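Local atomic coordinates of putative acyl-CoA thioester hydrolase YbhC (Escherichia coli K-12, PDB entry 3GRH), a protein that is a putative thioesterase of the outer membrane, a lipoprotein of the pectinesterase family that neither binds pectin nor has pectinesterase activity. Residues V195-N200 with A227-G232. Residues are numbered along the deposited sequence; the frame is centred on the assembly and turned at random.
Sequences VFWSQN and ALRTDG
Arg229 lies against Trp197 on adjacent parallel strands, its nearly straight chain following the indole outward. Arg229 CB lies 3.9 Å from Phe196 O; CG and CD then pass beside Trp197 CD1, with CD over the five-membered ring as a CH-pi contact. The flat guanidinium suits this place because it stacks on the indole, planes 23° apart, CZ 3.4 Å from Trp197 NE1, while its edge stays available for bonds: Arg229 NE donates to Asp231 OD1 at 3.0 Å in a salt bridge, NH2 bonds weakly to OD2, and NH1, over the indole rim by CZ2, is hydrogen-bonded to Asn258 OD1. Asp231, short and charged, turns OD2 to two further donors. Trp197 NE1 reaches Asp231 OD2 at 3.0 Å from above the carboxylate plane, although the oxygen lies in the indole plane. Gln199 NE2 donates 2.8 Å to the anti lone pair of Asp231 OD2, while OE1 bonds Tyr175. A leucine in place of Arg229 would probably leave Asp231 without its countercharge and strip the flat cation from Trp197. On the other face Phe196 CD2 packs on Leu228 CD1. The two strands belong to successive coils of the right-handed parallel beta-helix characteristic of pectinesterases: 196-198 lies between 115-123 and 228-230, 249-251 follows, and helix 174-181 packs against Trp197 and Gln199.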
loop_
_atom_site.group_PDB
_atom_site.type_symbol
_atom_site.label_atom_id
_atom_site.label_comp_id
_atom_site.label_asym_id
_atom_site.label_seq_id
_atom_site.Cartn_x
_atom_site.Cartn_y
_atom_site.Cartn_z
ATOM N N VAL A 195 2.647 3.968 11.593
ATOM C CA VAL A 195 3.129 5.320 11.957
ATOM C C VAL A 195 2.123 6.349 11.469
ATOM O O VAL A 195 1.785 7.281 12.163
ATOM C CB VAL A 195 4.545 5.587 11.364
ATOM C CG1 VAL A 195 4.962 7.039 11.649
ATOM C CG2 VAL A 195 5.550 4.550 11.916
ATOM N N PHE A 196 1.715 6.223 10.210
ATOM C CA PHE A 196 0.785 7.129 9.558
ATOM C C PHE A 196 -0.426 6.287 9.239
ATOM O O PHE A 196 -0.333 5.328 8.492
ATOM C CB PHE A 196 1.418 7.702 8.270
ATOM C CG PHE A 196 0.752 8.859 7.724
ATOM C CD1 PHE A 196 1.344 10.131 7.769
ATOM C CD2 PHE A 196 -0.476 8.768 7.206
ATOM C CE1 PHE A 196 0.712 11.203 7.256
ATOM C CE2 PHE A 196 -1.168 9.929 6.717
ATOM C CZ PHE A 196 -0.524 11.123 6.762
ATOM N N TRP A 197 -1.565 6.649 9.819
ATOM C CA TRP A 197 -2.826 5.916 9.598
ATOM C C TRP A 197 -3.894 6.896 9.267
ATOM O O TRP A 197 -4.177 7.806 9.997
ATOM C CB TRP A 197 -3.198 5.195 10.857
ATOM C CG TRP A 197 -4.497 4.488 10.898
ATOM C CD1 TRP A 197 -5.296 4.159 9.848
ATOM C CD2 TRP A 197 -5.152 3.949 12.068
ATOM N NE1 TRP A 197 -6.413 3.512 10.300
ATOM C CE2 TRP A 197 -6.368 3.424 11.653
ATOM C CE3 TRP A 197 -4.883 4.013 13.437
ATOM C CZ2 TRP A 197 -7.270 2.854 12.532
ATOM C CZ3 TRP A 197 -5.735 3.392 14.286
ATOM C CH2 TRP A 197 -6.915 2.852 13.857
ATOM N N SER A 198 -4.421 6.725 8.073
ATOM C CA SER A 198 -5.527 7.567 7.591
ATOM C C SER A 198 -6.784 6.805 7.333
ATOM O O SER A 198 -6.722 5.746 6.758
ATOM C CB SER A 198 -5.118 8.231 6.326
ATOM O OG SER A 198 -6.155 9.043 5.773
ATOM N N GLN A 199 -7.911 7.382 7.792
ATOM C CA GLN A 199 -9.217 6.960 7.333
ATOM C C GLN A 199 -9.880 8.034 6.499
ATOM O O GLN A 199 -11.087 7.973 6.202
ATOM C CB GLN A 199 -10.109 6.637 8.501
ATOM C CG GLN A 199 -9.518 5.570 9.378
ATOM C CD GLN A 199 -10.580 4.811 10.022
ATOM O OE1 GLN A 199 -11.551 5.394 10.542
ATOM N NE2 GLN A 199 -10.513 3.490 9.883
ATOM N N ASN A 200 -9.168 9.080 6.144
ATOM C CA ASN A 200 -9.748 10.229 5.417
ATOM C C ASN A 200 -9.963 9.864 3.937
ATOM O O ASN A 200 -9.031 9.526 3.189
ATOM C CB ASN A 200 -8.705 11.365 5.531
ATOM C CG ASN A 200 -9.142 12.666 4.997
ATOM O OD1 ASN A 200 -8.576 13.189 3.994
ATOM N ND2 ASN A 200 -10.189 13.208 5.580
ATOM N N ALA A 227 4.393 1.299 8.009
ATOM C CA ALA A 227 4.756 2.678 7.814
ATOM C C ALA A 227 3.493 3.485 7.554
ATOM O O ALA A 227 3.192 4.373 8.263
ATOM C CB ALA A 227 5.723 2.825 6.692
ATOM N N LEU A 228 2.764 3.148 6.492
ATOM C CA LEU A 228 1.560 3.905 6.057
ATOM C C LEU A 228 0.427 2.910 5.991
ATOM O O LEU A 228 0.500 1.965 5.269
ATOM C CB LEU A 228 1.784 4.481 4.695
ATOM C CG LEU A 228 0.603 5.235 4.129
ATOM C CD1 LEU A 228 -0.007 6.315 4.983
ATOM C CD2 LEU A 228 1.116 5.840 2.793
ATOM N N ARG A 229 -0.672 3.227 6.667
ATOM C CA ARG A 229 -1.940 2.532 6.530
ATOM C C ARG A 229 -2.972 3.483 6.011
ATOM O O ARG A 229 -3.095 4.606 6.527
ATOM C CB ARG A 229 -2.377 2.037 7.845
ATOM C CG ARG A 229 -3.749 1.468 7.864
ATOM C CD ARG A 229 -4.171 0.801 9.102
ATOM N NE ARG A 229 -5.609 0.506 9.120
ATOM C CZ ARG A 229 -6.242 0.102 10.213
ATOM N NH1 ARG A 229 -5.580 -0.127 11.345
ATOM N NH2 ARG A 229 -7.539 -0.029 10.171
ATOM N N THR A 230 -3.694 3.082 4.979
ATOM C CA THR A 230 -4.747 3.942 4.454
ATOM C C THR A 230 -6.022 3.129 4.305
ATOM O O THR A 230 -6.000 2.036 3.791
ATOM C CB THR A 230 -4.342 4.734 3.207
ATOM O OG1 THR A 230 -5.459 5.487 2.716
ATOM C CG2 THR A 230 -3.877 3.843 2.104
ATOM N N ASP A 231 -7.117 3.681 4.828
ATOM C CA ASP A 231 -8.451 3.013 4.764
ATOM C C ASP A 231 -9.461 3.843 3.959
ATOM O O ASP A 231 -10.579 3.346 3.682
ATOM C CB ASP A 231 -9.051 2.857 6.197
ATOM C CG ASP A 231 -8.168 2.156 7.195
ATOM O OD1 ASP A 231 -7.174 1.513 6.783
ATOM O OD2 ASP A 231 -8.481 2.292 8.449
ATOM N N GLY A 232 -9.102 5.068 3.562
ATOM C CA GLY A 232 -10.003 5.960 2.862
ATOM C C GLY A 232 -10.184 5.607 1.395
ATOM O O GLY A 232 -9.364 4.942 0.780
HETATM O O HOH W 1 -7.128 7.389 3.860
#